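Local coordinates for thioredoxin domain-containing protein (Silicibacter pomeroyi, PDB 3EYT) that is of unknown function but has a thioredoxin-like fold of the AhpC/TSA family and is probably an oxidoreductase, perhaps with antioxidant activity, at residues Ala64-Glu76 with Phe94-Pro107. Numbering follows the deposited sequence.
Sequences AVLGLHTVFEHHE and FPVGVDQPGDGAMP. With EDO (1,2-ethanediol), chain I.
G67 and H69 join P95, G97 and D99 through four backbone hydrogen bonds, a worked example of parallel strand pairing carried on by the loops that follow. Both the amide N and the carbonyl O of G67 and of H69 are engaged: G67 N to P95 O at 2.7 Å, G97 N to G67 O, H69 N to G97 O, and D99 N to H69 O. At the N-terminal end, with CG of F94 between backbone N and carbonyl carbon (chi1 57°), the ring is turned back toward 65-67, and V65 CG1 sits over its face, a CH-pi contact 4.2 Å from the ring centroid. F94 CE1 also comes within 3.6 Å of G67 N. Beyond the strands, a water bonds H69 O, V71 N and D99 O where the two segments diverge. P107 packs nearby, its CD 3.9 Å from F72 CB and its CG against T70. Farther out, H75 NE2 donates to A105 O at 2.9 Å, almost straight (168°) and with the oxygen close to the imidazole plane. Replacing H75 by an alanine would probably leave A105 O without this donor and the 102-106 loop less firmly tied. In the second shell, the D99 carboxylate, beside T70 CG2, accepts from the backbone N of T109 and M110 at the start of helix 108-112, and H69 NE2 bonds M38 N. The paired strands and helix 80-89 form a beta-alpha-beta crossover within the central mixed sheet of this thioredoxin-like fold. Strand 63-69 bonds strand 30-36 on its other edge, helix 41-57 packs on V65 and F94, and strand 11-15 lies beyond strand 96-99.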
ATOM      1  N   ALA C  64     -11.364  27.977  -5.064  1.00 19.94           N
ATOM      2  CA  ALA C  64     -10.484  26.929  -4.529  1.00 19.48           C
ATOM      3  C   ALA C  64     -10.564  25.703  -5.437  1.00 19.52           C
ATOM      4  O   ALA C  64     -11.661  25.293  -5.852  1.00 20.67           O
ATOM      5  CB  ALA C  64     -10.884  26.556  -3.077  1.00 19.65           C
ATOM      6  N   VAL C  65      -9.414  25.110  -5.736  1.00 18.06           N
ATOM      7  CA  VAL C  65      -9.355  23.880  -6.502  1.00 16.68           C
ATOM      8  C   VAL C  65      -8.693  22.823  -5.620  1.00 16.77           C
ATOM      9  O   VAL C  65      -7.592  23.029  -5.109  1.00 16.39           O
ATOM     10  CB  VAL C  65      -8.539  24.039  -7.825  1.00 16.41           C
ATOM     11  CG1 VAL C  65      -8.418  22.680  -8.579  1.00 15.53           C
ATOM     12  CG2 VAL C  65      -9.162  25.073  -8.735  1.00 15.09           C
ATOM     13  N   LEU C  66      -9.387  21.708  -5.444  1.00 16.41           N
ATOM     14  CA  LEU C  66      -8.966  20.613  -4.552  1.00 16.76           C
ATOM     15  C   LEU C  66      -8.950  19.337  -5.360  1.00 15.67           C
ATOM     16  O   LEU C  66      -9.835  19.140  -6.185  1.00 16.58           O
ATOM     17  CB  LEU C  66      -9.993  20.382  -3.439  1.00 15.95           C
ATOM     18  CG  LEU C  66     -10.376  21.584  -2.584  1.00 20.05           C
ATOM     19  CD1 LEU C  66     -11.269  21.154  -1.460  1.00 17.65           C
ATOM     20  CD2 LEU C  66      -9.092  22.312  -2.080  1.00 22.00           C
ATOM     21  N   GLY C  67      -7.982  18.465  -5.092  1.00 15.77           N
ATOM     22  CA  GLY C  67      -8.005  17.098  -5.639  1.00 16.01           C
ATOM     23  C   GLY C  67      -8.560  16.165  -4.561  1.00 15.31           C
ATOM     24  O   GLY C  67      -8.300  16.357  -3.377  1.00 16.45           O
ATOM     25  N   LEU C  68      -9.298  15.145  -4.962  1.00 14.42           N
ATOM     26  CA  LEU C  68      -9.748  14.139  -4.017  1.00 14.37           C
ATOM     27  C   LEU C  68      -9.366  12.761  -4.582  1.00 13.87           C
ATOM     28  O   LEU C  68      -9.879  12.346  -5.628  1.00 13.91           O
ATOM     29  CB  LEU C  68     -11.258  14.269  -3.796  1.00 13.54           C
ATOM     30  CG  LEU C  68     -11.869  13.228  -2.865  1.00 16.18           C
ATOM     31  CD1 LEU C  68     -11.417  13.511  -1.433  1.00 17.30           C
ATOM     32  CD2 LEU C  68     -13.411  13.194  -2.949  1.00 15.56           C
ATOM     33  N   HIS C  69      -8.416  12.088  -3.930  1.00 12.91           N
ATOM     34  CA  HIS C  69      -7.971  10.757  -4.419  1.00 12.56           C
ATOM     35  C   HIS C  69      -8.926   9.684  -3.873  1.00 12.95           C
ATOM     36  O   HIS C  69      -8.907   9.339  -2.667  1.00 13.57           O
ATOM     37  CB  HIS C  69      -6.511  10.477  -4.025  1.00 11.89           C
ATOM     38  CG  HIS C  69      -5.869   9.380  -4.836  1.00 11.95           C
ATOM     39  ND1 HIS C  69      -5.082   8.401  -4.272  1.00 10.40           N
ATOM     40  CD2 HIS C  69      -5.904   9.115  -6.161  1.00 11.82           C
ATOM     41  CE1 HIS C  69      -4.659   7.579  -5.217  1.00 10.22           C
ATOM     42  NE2 HIS C  69      -5.139   7.998  -6.373  1.00  9.43           N
ATOM     43  N   THR C  70      -9.797   9.212  -4.758  1.00 13.12           N
ATOM     44  CA  THR C  70     -10.921   8.327  -4.364  1.00 13.72           C
ATOM     45  C   THR C  70     -10.586   6.944  -4.923  1.00 13.20           C
ATOM     46  O   THR C  70     -10.993   6.582  -6.040  1.00 14.36           O
ATOM     47  CB  THR C  70     -12.230   8.856  -4.948  1.00 13.98           C
ATOM     48  OG1 THR C  70     -12.081   9.037  -6.380  1.00 14.36           O
ATOM     49  CG2 THR C  70     -12.623  10.203  -4.330  1.00 13.38           C
ATOM     50  N   VAL C  71      -9.803   6.164  -4.182  1.00 12.96           N
ATOM     51  CA  VAL C  71      -9.360   4.898  -4.718  1.00 12.56           C
ATOM     52  C   VAL C  71     -10.459   3.868  -4.391  1.00 13.37           C
ATOM     53  O   VAL C  71     -10.709   3.590  -3.211  1.00 12.83           O
ATOM     54  CB  VAL C  71      -8.008   4.471  -4.062  1.00 12.68           C
ATOM     55  CG1 VAL C  71      -7.564   3.092  -4.592  1.00 13.56           C
ATOM     56  CG2 VAL C  71      -6.930   5.524  -4.324  1.00 12.43           C
ATOM     57  N   PHE C  72     -11.081   3.290  -5.410  1.00 13.61           N
ATOM     58  CA  PHE C  72     -12.168   2.350  -5.174  1.00 15.04           C
ATOM     59  C   PHE C  72     -11.830   0.983  -5.746  1.00 16.06           C
ATOM     60  O   PHE C  72     -12.652   0.080  -5.734  1.00 15.28           O
ATOM     61  CB  PHE C  72     -13.502   2.901  -5.706  1.00 14.25           C
ATOM     62  CG  PHE C  72     -13.527   3.102  -7.199  1.00 16.26           C
ATOM     63  CD1 PHE C  72     -13.862   2.036  -8.054  1.00 20.04           C
ATOM     64  CD2 PHE C  72     -13.217   4.333  -7.749  1.00 16.43           C
ATOM     65  CE1 PHE C  72     -13.922   2.227  -9.445  1.00 21.13           C
ATOM     66  CE2 PHE C  72     -13.247   4.540  -9.137  1.00 17.75           C
ATOM     67  CZ  PHE C  72     -13.592   3.489  -9.987  1.00 18.58           C
ATOM     68  N   GLU C  73     -10.591   0.833  -6.229  1.00 16.57           N
ATOM     69  CA  GLU C  73     -10.115  -0.455  -6.759  1.00 17.55           C
ATOM     70  C   GLU C  73      -8.592  -0.486  -6.731  1.00 17.42           C
ATOM     71  O   GLU C  73      -7.982   0.582  -6.675  1.00 17.43           O
ATOM     72  CB  GLU C  73     -10.594  -0.622  -8.184  1.00 18.48           C
ATOM     73  CG  GLU C  73     -10.172   0.535  -9.078  1.00 21.06           C
ATOM     74  CD  GLU C  73     -10.765   0.434 -10.457  1.00 26.64           C
ATOM     75  OE1 GLU C  73     -11.526  -0.541 -10.714  1.00 29.23           O
ATOM     76  OE2 GLU C  73     -10.476   1.326 -11.285  1.00 26.42           O
ATOM     77  N   HIS C  74      -7.987  -1.684  -6.770  1.00 16.43           N
ATOM     78  CA  HIS C  74      -6.528  -1.797  -6.752  1.00 16.46           C
ATOM     79  C   HIS C  74      -5.950  -0.967  -5.599  1.00 16.08           C
ATOM     80  O   HIS C  74      -4.935  -0.283  -5.782  1.00 15.20           O
ATOM     81  CB  HIS C  74      -5.923  -1.248  -8.053  1.00 16.85           C
ATOM     82  CG  HIS C  74      -6.506  -1.828  -9.314  1.00 20.07           C
ATOM     83  ND1 HIS C  74      -6.413  -3.168  -9.638  1.00 22.46           N
ATOM     84  CD2 HIS C  74      -7.130  -1.234 -10.361  1.00 21.67           C
ATOM     85  CE1 HIS C  74      -6.978  -3.376 -10.815  1.00 20.14           C
ATOM     86  NE2 HIS C  74      -7.416  -2.220 -11.278  1.00 21.32           N
ATOM     87  N   HIS C  75      -6.583  -1.019  -4.423  1.00 15.91           N
ATOM     88  CA  HIS C  75      -6.210  -0.128  -3.315  1.00 16.09           C
ATOM     89  C   HIS C  75      -4.700  -0.178  -2.981  1.00 15.96           C
ATOM     90  O   HIS C  75      -4.068   0.848  -2.670  1.00 15.28           O
ATOM     91  CB  HIS C  75      -7.062  -0.452  -2.073  1.00 16.07           C
ATOM     92  CG  HIS C  75      -8.545  -0.360  -2.323  1.00 15.90           C
ATOM     93  ND1 HIS C  75      -9.244  -1.315  -3.045  1.00 16.72           N
ATOM     94  CD2 HIS C  75      -9.459   0.558  -1.930  1.00 14.93           C
ATOM     95  CE1 HIS C  75     -10.523  -0.973  -3.108  1.00 15.80           C
ATOM     96  NE2 HIS C  75     -10.680   0.165  -2.451  1.00 17.73           N
ATOM     97  N   GLU C  76      -4.127  -1.377  -3.075  1.00 14.85           N
ATOM     98  CA  GLU C  76      -2.729  -1.603  -2.710  1.00 15.54           C
ATOM     99  C   GLU C  76      -1.729  -0.970  -3.694  1.00 15.26           C
ATOM    100  O   GLU C  76      -0.560  -0.843  -3.370  1.00 15.73           O
ATOM    101  CB  GLU C  76      -2.434  -3.117  -2.534  1.00 15.80           C
ATOM    102  CG  GLU C  76      -2.416  -3.952  -3.820  1.00 19.13           C
ATOM    103  CD  GLU C  76      -3.794  -4.057  -4.494  1.00 27.55           C
ATOM    104  OE1 GLU C  76      -4.831  -3.898  -3.777  1.00 24.63           O
ATOM    105  OE2 GLU C  76      -3.832  -4.281  -5.750  1.00 29.73           O
ATOM    106  N   PHE C  94      -1.775  21.840  -6.232  1.00 17.23           N
ATOM    107  CA  PHE C  94      -2.956  22.186  -5.404  1.00 16.78           C
ATOM    108  C   PHE C  94      -3.269  21.094  -4.348  1.00 16.35           C
ATOM    109  O   PHE C  94      -2.767  19.972  -4.457  1.00 16.82           O
ATOM    110  CB  PHE C  94      -4.170  22.533  -6.266  1.00 15.85           C
ATOM    111  CG  PHE C  94      -4.572  21.453  -7.216  1.00 17.28           C
ATOM    112  CD1 PHE C  94      -5.196  20.294  -6.753  1.00 14.26           C
ATOM    113  CD2 PHE C  94      -4.332  21.599  -8.587  1.00 15.59           C
ATOM    114  CE1 PHE C  94      -5.558  19.272  -7.661  1.00 15.60           C
ATOM    115  CE2 PHE C  94      -4.695  20.620  -9.490  1.00 18.45           C
ATOM    116  CZ  PHE C  94      -5.315  19.442  -9.029  1.00 18.18           C
ATOM    117  N   PRO C  95      -4.062  21.437  -3.314  1.00 15.94           N
ATOM    118  CA  PRO C  95      -4.256  20.491  -2.220  1.00 15.86           C
ATOM    119  C   PRO C  95      -4.947  19.235  -2.715  1.00 14.48           C
ATOM    120  O   PRO C  95      -5.879  19.281  -3.537  1.00 14.84           O
ATOM    121  CB  PRO C  95      -5.148  21.250  -1.237  1.00 14.83           C
ATOM    122  CG  PRO C  95      -4.846  22.725  -1.533  1.00 16.70           C
ATOM    123  CD  PRO C  95      -4.693  22.751  -3.025  1.00 16.28           C
ATOM    124  N   VAL C  96      -4.444  18.112  -2.257  1.00 14.22           N
ATOM    125  CA  VAL C  96      -5.043  16.829  -2.624  1.00 13.27           C
ATOM    126  C   VAL C  96      -5.325  16.020  -1.369  1.00 13.66           C
ATOM    127  O   VAL C  96      -4.414  15.770  -0.568  1.00 14.76           O
ATOM    128  CB  VAL C  96      -4.141  16.045  -3.574  1.00 12.83           C
ATOM    129  CG1 VAL C  96      -4.749  14.678  -3.957  1.00 12.73           C
ATOM    130  CG2 VAL C  96      -3.813  16.893  -4.822  1.00 11.26           C
ATOM    131  N   GLY C  97      -6.578  15.587  -1.228  1.00 13.62           N
ATOM    132  CA  GLY C  97      -6.998  14.845  -0.011  1.00 13.53           C
ATOM    133  C   GLY C  97      -7.180  13.379  -0.346  1.00 14.59           C
ATOM    134  O   GLY C  97      -7.768  13.065  -1.373  1.00 14.64           O
ATOM    135  N   VAL C  98      -6.674  12.474   0.502  1.00 14.80           N
ATOM    136  CA  VAL C  98      -6.935  11.047   0.314  1.00 14.47           C
ATOM    137  C   VAL C  98      -8.272  10.721   1.006  1.00 15.61           C
ATOM    138  O   VAL C  98      -8.437  10.937   2.232  1.00 15.73           O
ATOM    139  CB  VAL C  98      -5.822  10.157   0.919  1.00 15.74           C
ATOM    140  CG1 VAL C  98      -6.186   8.635   0.798  1.00 13.69           C
ATOM    141  CG2 VAL C  98      -4.464  10.446   0.242  1.00 14.87           C
ATOM    142  N   ASP C  99      -9.206  10.209   0.220  1.00 14.87           N
ATOM    143  CA  ASP C  99     -10.550   9.915   0.716  1.00 15.27           C
ATOM    144  C   ASP C  99     -10.430   8.762   1.731  1.00 15.51           C
ATOM    145  O   ASP C  99      -9.694   7.807   1.518  1.00 16.26           O
ATOM    146  CB  ASP C  99     -11.420   9.503  -0.443  1.00 15.10           C
ATOM    147  CG  ASP C  99     -12.918   9.594  -0.135  1.00 16.97           C
ATOM    148  OD1 ASP C  99     -13.349   9.779   1.053  1.00 17.57           O
ATOM    149  OD2 ASP C  99     -13.674   9.440  -1.102  1.00 19.82           O
ATOM    150  N   GLN C 100     -11.156   8.855   2.834  1.00 16.18           N
ATOM    151  CA  GLN C 100     -11.102   7.796   3.863  1.00 15.08           C
ATOM    152  C   GLN C 100     -11.640   6.450   3.344  1.00 16.08           C
ATOM    153  O   GLN C 100     -12.625   6.418   2.603  1.00 16.46           O
ATOM    154  CB  GLN C 100     -11.910   8.213   5.095  1.00 14.76           C
ATOM    155  CG  GLN C 100     -11.364   9.425   5.863  1.00 13.70           C
ATOM    156  CD  GLN C 100     -12.214   9.736   7.103  1.00 14.93           C
ATOM    157  OE1 GLN C 100     -13.184   9.017   7.439  1.00 11.42           O
ATOM    158  NE2 GLN C 100     -11.864  10.819   7.783  1.00 14.01           N
ATOM    159  N   PRO C 101     -11.059   5.338   3.812  1.00 16.16           N
ATOM    160  CA  PRO C 101     -11.549   4.021   3.397  1.00 16.87           C
ATOM    161  C   PRO C 101     -12.998   3.775   3.857  1.00 16.50           C
ATOM    162  O   PRO C 101     -13.393   4.199   4.954  1.00 16.57           O
ATOM    163  CB  PRO C 101     -10.595   3.050   4.095  1.00 16.79           C
ATOM    164  CG  PRO C 101      -9.996   3.867   5.272  1.00 15.95           C
ATOM    165  CD  PRO C 101      -9.932   5.261   4.781  1.00 16.24           C
ATOM    166  N   GLY C 102     -13.782   3.128   3.001  1.00 16.95           N
ATOM    167  CA  GLY C 102     -15.194   2.915   3.276  1.00 17.44           C
ATOM    168  C   GLY C 102     -15.401   1.564   3.935  1.00 18.93           C
ATOM    169  O   GLY C 102     -14.420   0.838   4.218  1.00 18.07           O
ATOM    170  N   ASP C 103     -16.673   1.246   4.159  1.00 19.34           N
ATOM    171  CA  ASP C 103     -17.098  -0.041   4.659  1.00 21.12           C
ATOM    172  C   ASP C 103     -16.755  -1.102   3.646  1.00 20.57           C
ATOM    173  O   ASP C 103     -16.342  -2.212   4.020  1.00 21.14           O
ATOM    174  CB  ASP C 103     -18.603  -0.008   4.937  1.00 22.48           C
ATOM    175  CG  ASP C 103     -18.945   0.888   6.124  1.00 26.54           C
ATOM    176  OD1 ASP C 103     -18.216   0.794   7.132  1.00 32.28           O
ATOM    177  OD2 ASP C 103     -19.911   1.694   6.053  1.00 32.53           O
ATOM    178  N   GLY C 104     -16.926  -0.762   2.366  1.00 19.33           N
ATOM    179  CA  GLY C 104     -16.560  -1.650   1.258  1.00 18.91           C
ATOM    180  C   GLY C 104     -15.418  -1.004   0.443  1.00 19.44           C
ATOM    181  O   GLY C 104     -14.624  -0.229   0.990  1.00 18.75           O
ATOM    182  N   ALA C 105     -15.379  -1.320  -0.854  1.00 17.96           N
ATOM    183  CA  ALA C 105     -14.392  -0.852  -1.811  1.00 18.01           C
ATOM    184  C   ALA C 105     -14.362   0.681  -1.966  1.00 18.37           C
ATOM    185  O   ALA C 105     -13.279   1.275  -1.954  1.00 18.25           O
ATOM    186  CB  ALA C 105     -14.656  -1.508  -3.168  1.00 17.92           C
HETATM  187  N   MSE C 106     -15.539   1.295  -2.114  1.00 16.73           N
HETATM  188  CA  MSE C 106     -15.658   2.715  -2.343  1.00 16.97           C
HETATM  189  C   MSE C 106     -15.309   3.506  -1.078  1.00 15.63           C
HETATM  190  O   MSE C 106     -15.793   3.159   0.015  1.00 15.60           O
HETATM  191  CB  MSE C 106     -17.103   3.033  -2.745  1.00 17.69           C
HETATM  192  CG  MSE C 106     -17.287   4.445  -3.256  1.00 21.51           C
HETATM  193 SE   MSE C 106     -18.982   4.621  -4.257  0.50 26.91          SE
HETATM  194  CE  MSE C 106     -18.803   3.104  -5.449  1.00 29.54           C
ATOM    195  N   PRO C 107     -14.494   4.573  -1.219  1.00 14.76           N
ATOM    196  CA  PRO C 107     -14.159   5.360  -0.036  1.00 13.86           C
ATOM    197  C   PRO C 107     -15.310   6.293   0.392  1.00 13.42           C
ATOM    198  O   PRO C 107     -16.293   6.433  -0.348  1.00 12.72           O
ATOM    199  CB  PRO C 107     -12.908   6.116  -0.454  1.00 13.04           C
ATOM    200  CG  PRO C 107     -13.043   6.274  -1.978  1.00 14.64           C
ATOM    201  CD  PRO C 107     -13.801   5.053  -2.444  1.00 14.53           C
TER
HETATM  202  C1  EDO I 201     -18.925   2.390   1.068  1.00 33.68           C
HETATM  203  O1  EDO I 201     -17.748   1.608   0.778  1.00 32.76           O
HETATM  204  C2  EDO I 201     -18.565   3.627   1.908  1.00 31.10           C
HETATM  205  O2  EDO I 201     -18.601   3.278   3.302  1.00 32.73           O
HETATM  206  O   HOH W   1      -9.090   6.815  -1.454  1.00 19.42           O